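Local coordinates for protein PA-I Galactophilic Lectin (Enterobacter cloacae, PDB 6YGQ) that probably binds galactose-type sugars with the help of calcium, as the N-terminal PA-IL-like lectin domain of EclA, at residues A90-E95 with S107-G112; L114-A119 with V134-E139. All coordinates share one frame; numbering follows the deposited sequence.

Contact 1: residues A90-E95 with S107-G112; sequences ARLGNE and SVPAEG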
# COMPACT_ATOMS: atom_id res chain seq x y z
N ALA A 90 -7.20 11.63 -3.60
CA ALA A 90 -8.20 12.29 -2.78
C ALA A 90 -8.67 13.54 -3.50
O ALA A 90 -7.88 14.22 -4.17
CB ALA A 90 -7.63 12.65 -1.41
N ARG A 91 -9.96 13.83 -3.38
CA ARG A 91 -10.54 15.07 -3.89
C ARG A 91 -11.11 15.84 -2.72
O ARG A 91 -11.87 15.29 -1.91
CB ARG A 91 -11.62 14.80 -4.94
CG ARG A 91 -12.21 16.07 -5.54
CD ARG A 91 -12.35 15.98 -7.05
NE ARG A 91 -13.14 14.82 -7.46
CZ ARG A 91 -12.75 13.91 -8.36
NH1 ARG A 91 -11.57 14.01 -8.97
NH2 ARG A 91 -13.55 12.90 -8.66
N LEU A 92 -10.73 17.11 -2.62
CA LEU A 92 -11.13 17.96 -1.50
C LEU A 92 -11.16 19.39 -2.03
O LEU A 92 -10.15 19.88 -2.53
CB LEU A 92 -10.14 17.82 -0.34
CG LEU A 92 -10.41 18.59 0.95
CD1 LEU A 92 -11.54 17.96 1.74
CD2 LEU A 92 -9.14 18.66 1.78
N GLY A 93 -12.33 20.03 -1.96
CA GLY A 93 -12.43 21.39 -2.44
C GLY A 93 -12.04 21.57 -3.89
O GLY A 93 -11.34 22.53 -4.23
N ASN A 94 -12.46 20.65 -4.76
CA ASN A 94 -12.23 20.71 -6.20
C ASN A 94 -10.75 20.63 -6.57
O ASN A 94 -10.37 21.06 -7.66
CB ASN A 94 -12.85 21.97 -6.80
CG ASN A 94 -14.33 21.82 -7.06
OD1 ASN A 94 -15.16 22.42 -6.38
ND2 ASN A 94 -14.67 21.00 -8.05
N GLU A 95 -9.92 20.08 -5.70
CA GLU A 95 -8.52 19.84 -6.00
C GLU A 95 -8.20 18.38 -5.70
O GLU A 95 -8.77 17.78 -4.79
CB GLU A 95 -7.60 20.76 -5.18
CG GLU A 95 -7.76 22.23 -5.52
CD GLU A 95 -7.33 22.56 -6.94
OE1 GLU A 95 -7.94 23.46 -7.55
OE2 GLU A 95 -6.37 21.94 -7.43
N SER A 107 -1.52 16.78 6.91
CA SER A 107 -2.16 17.98 7.43
C SER A 107 -3.10 18.52 6.37
O SER A 107 -2.65 19.05 5.34
CB SER A 107 -1.14 19.03 7.85
OG SER A 107 -1.77 20.09 8.55
N VAL A 108 -4.40 18.40 6.61
CA VAL A 108 -5.42 18.72 5.62
C VAL A 108 -5.28 20.19 5.22
O VAL A 108 -5.26 21.07 6.10
CB VAL A 108 -6.82 18.43 6.18
CG1 VAL A 108 -7.89 18.81 5.16
CG2 VAL A 108 -6.94 16.96 6.56
N PRO A 109 -5.18 20.50 3.92
CA PRO A 109 -4.91 21.89 3.53
C PRO A 109 -6.15 22.77 3.40
O PRO A 109 -6.02 24.00 3.37
CB PRO A 109 -4.20 21.73 2.18
CG PRO A 109 -4.79 20.48 1.60
CD PRO A 109 -5.13 19.58 2.77
N ALA A 110 -7.34 22.18 3.32
CA ALA A 110 -8.54 22.98 3.11
C ALA A 110 -9.74 22.30 3.74
O ALA A 110 -9.75 21.10 3.99
CB ALA A 110 -8.80 23.21 1.61
N GLU A 111 -10.76 23.12 4.01
CA GLU A 111 -12.01 22.63 4.59
C GLU A 111 -12.90 22.05 3.50
O GLU A 111 -13.05 22.63 2.42
CB GLU A 111 -12.73 23.77 5.31
CG GLU A 111 -14.02 23.37 6.00
CD GLU A 111 -14.66 24.53 6.74
OE1 GLU A 111 -15.05 25.51 6.08
OE2 GLU A 111 -14.75 24.47 7.99
N GLY A 112 -13.48 20.90 3.79
CA GLY A 112 -14.37 20.26 2.84
C GLY A 112 -14.60 18.81 3.21
O GLY A 112 -14.06 18.30 4.19
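Leu-92 does the touching for its whole segment: at the end of strand 88-92 it pushes its isobutyl group into the curve made by residues 108-112. CG is anti to the backbone N (chi1 -177°), and the two methyls then go to different parts of that curve. CD2 lies 3.6 Å from CG1 of Val-108, the two side chains crossing at about a right angle, and 4.2 Å from CD of the exposed Pro-109 ring. The same CD2 sits 3.3 Å from Ala-110 O, a carbonyl oxygen that is buried here and has no hydrogen-bond partner in the model. CD1 rests on backbone instead, 3.5 Å from the carbonyl carbon of Gly-112. The loop joining strand 102-107 of one sheet to strand 112-118 of the other, at one end of the PA-IL-like beta-sandwich, curls around the side chain of Leu-92. Past Leu-92 the chain reverses in a type I' turn, the two-residue connection of the hairpin formed by strands 88-92 and 95-98, with Gly-93 and Asn-94, both at positive phi, as its middle residues. Glu-95 pairs back with Leu-92 through both backbone bonds, Leu-92 N to Glu-95 O at 3.0 Å and Glu-95 N to Leu-92 O at 3.2 Å.

Contact 2: residues L114-A119 with V134-E139; sequences LTLFFA and VEVYRE
Glu-139 OE2 is held twice, by Thr-51 OG1 and by Tyr-104 OH of the second subunit, while OE1 forms a salt bridge with Arg-105 of that subunit. This carboxylate belongs to strand 129-139, which together with strand 112-118 supplies facing strands from the two sheets of the PA-IL-like beta-sandwich. Nearby, Tyr-137 also meets the second subunit, ring to ring with its Tyr-104, and gives its hydroxyl proton to Glu-135: OH and OE1 are 2.5 Å apart, with the oxygen approached from above the carboxylate plane, 43° out of it. The CB of Glu-135 leaves its strand away from strand 114-118.

Inward, the contact is wholly apolar and buried. The strand segments run roughly antiparallel at 154°, and at a closest axis approach of 10.3 Å they are joined by side chains, with no hydrogen bond between them. Leu-116 crosses Val-134 obliquely, its CD1 3.6 Å from Val-134 CG1; Trp-26 and Val-30 also touch this leucine, and Ile-52 and Leu-88 touch the valine. Leu-114, with CG anti to its amide nitrogen (chi1 173°), instead reaches Val-136 tip to tip. Val-136 CG2 thus meets both leucines, at 4.2 Å from Leu-114 CD2 and 4.3 Å from Leu-116 CD1.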
# COMPACT_ATOMS: atom_id res chain seq x y z
N LEU A 114 -14.25 14.86 2.29
CA LEU A 114 -13.25 14.04 1.63
C LEU A 114 -13.89 13.07 0.65
O LEU A 114 -14.78 12.30 1.02
CB LEU A 114 -12.43 13.27 2.66
CG LEU A 114 -11.42 12.24 2.14
CD1 LEU A 114 -10.34 12.93 1.34
CD2 LEU A 114 -10.82 11.44 3.29
N THR A 115 -13.42 13.11 -0.59
CA THR A 115 -13.74 12.10 -1.60
C THR A 115 -12.47 11.34 -1.95
O THR A 115 -11.38 11.91 -1.97
CB THR A 115 -14.34 12.75 -2.85
OG1 THR A 115 -15.69 13.14 -2.57
CG2 THR A 115 -14.33 11.79 -4.03
N LEU A 116 -12.62 10.04 -2.19
CA LEU A 116 -11.53 9.18 -2.63
C LEU A 116 -11.94 8.59 -3.97
O LEU A 116 -13.07 8.11 -4.12
CB LEU A 116 -11.25 8.09 -1.60
CG LEU A 116 -10.82 8.62 -0.23
CD1 LEU A 116 -10.97 7.55 0.85
CD2 LEU A 116 -9.38 9.13 -0.29
N PHE A 117 -11.05 8.66 -4.96
CA PHE A 117 -11.41 8.24 -6.30
C PHE A 117 -10.24 7.53 -6.97
O PHE A 117 -9.08 7.71 -6.61
CB PHE A 117 -11.90 9.45 -7.15
CG PHE A 117 -10.81 10.39 -7.59
CD1 PHE A 117 -10.36 11.40 -6.76
CD2 PHE A 117 -10.25 10.28 -8.86
CE1 PHE A 117 -9.36 12.27 -7.17
CE2 PHE A 117 -9.25 11.14 -9.28
CZ PHE A 117 -8.81 12.14 -8.43
N PHE A 118 -10.60 6.68 -7.93
CA PHE A 118 -9.65 6.01 -8.81
C PHE A 118 -9.36 6.93 -9.99
O PHE A 118 -10.28 7.45 -10.63
CB PHE A 118 -10.24 4.68 -9.29
CG PHE A 118 -9.34 3.90 -10.21
CD1 PHE A 118 -9.48 4.01 -11.58
CD2 PHE A 118 -8.38 3.04 -9.70
CE1 PHE A 118 -8.66 3.29 -12.43
CE2 PHE A 118 -7.56 2.32 -10.54
CZ PHE A 118 -7.70 2.44 -11.91
N ALA A 119 -8.08 7.13 -10.28
CA ALA A 119 -7.65 8.06 -11.32
C ALA A 119 -7.65 7.37 -12.68
O ALA A 119 -6.97 6.36 -12.87
CB ALA A 119 -6.26 8.61 -11.00
N VAL A 134 -10.08 1.24 1.52
CA VAL A 134 -9.42 2.42 2.06
C VAL A 134 -9.89 2.66 3.48
O VAL A 134 -11.09 2.58 3.77
CB VAL A 134 -9.68 3.67 1.19
CG1 VAL A 134 -8.83 4.83 1.68
CG2 VAL A 134 -9.40 3.38 -0.28
N GLU A 135 -8.94 2.97 4.37
CA GLU A 135 -9.22 3.36 5.74
C GLU A 135 -8.72 4.78 5.97
O GLU A 135 -7.70 5.19 5.41
CB GLU A 135 -8.55 2.40 6.74
CG GLU A 135 -8.90 0.93 6.56
CD GLU A 135 -7.86 -0.01 7.16
OE1 GLU A 135 -7.03 0.45 7.97
OE2 GLU A 135 -7.89 -1.21 6.82
N VAL A 136 -9.44 5.53 6.81
CA VAL A 136 -9.07 6.90 7.15
C VAL A 136 -9.06 7.04 8.66
O VAL A 136 -10.03 6.67 9.33
CB VAL A 136 -10.03 7.93 6.53
CG1 VAL A 136 -9.56 9.35 6.82
CG2 VAL A 136 -10.17 7.71 5.04
N TYR A 137 -7.96 7.58 9.20
CA TYR A 137 -7.77 7.73 10.64
C TYR A 137 -7.53 9.19 10.99
O TYR A 137 -6.89 9.93 10.23
CB TYR A 137 -6.57 6.89 11.12
CG TYR A 137 -6.74 5.41 10.90
CD1 TYR A 137 -6.36 4.81 9.71
CD2 TYR A 137 -7.28 4.61 11.89
CE1 TYR A 137 -6.52 3.46 9.51
CE2 TYR A 137 -7.44 3.25 11.71
CZ TYR A 137 -7.06 2.68 10.51
OH TYR A 137 -7.23 1.33 10.33
N ARG A 138 -8.04 9.60 12.14
CA ARG A 138 -7.77 10.92 12.69
C ARG A 138 -6.54 10.84 13.58
O ARG A 138 -6.44 9.95 14.44
CB ARG A 138 -8.98 11.43 13.49
CG ARG A 138 -8.86 12.87 13.97
CD ARG A 138 -9.53 13.84 13.00
NE ARG A 138 -10.96 13.58 12.84
CZ ARG A 138 -11.78 14.31 12.09
NH1 ARG A 138 -11.33 15.36 11.42
NH2 ARG A 138 -13.07 13.98 12.00
N GLU A 139 -5.59 11.76 13.38
CA GLU A 139 -4.35 11.77 14.13
C GLU A 139 -4.29 12.98 15.05
O GLU A 139 -4.93 14.00 14.82
CB GLU A 139 -3.13 11.79 13.19
CG GLU A 139 -3.11 10.68 12.16
CD GLU A 139 -2.66 9.34 12.72
OE1 GLU A 139 -2.66 9.18 13.96
OE2 GLU A 139 -2.31 8.45 11.92

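From the N terminus, strand 88-92 opens contact 1, and the chain then runs through strands 95-98 and 102-107 before the loop 107-112 returns to close it. Strand 112-118 follows at once and opens contact 2, which closes on strand 129-139 after a passage carrying Asp-120, Gln-124, Asp-127 and Asn-128 of the calcium site. The two closures are in series, neither nested nor crossed, with centres about 11 Å apart. Strands 88-92 and 112-118 are neighbours in the four-stranded sheet, where Arg-91 N lies 2.8 Å from Thr-115 O, a probable hydrogen bond. Contact 1 sets the end of strand 88-92 against the loop that passes from one sheet to the other; contact 2 packs the two sheets face to face.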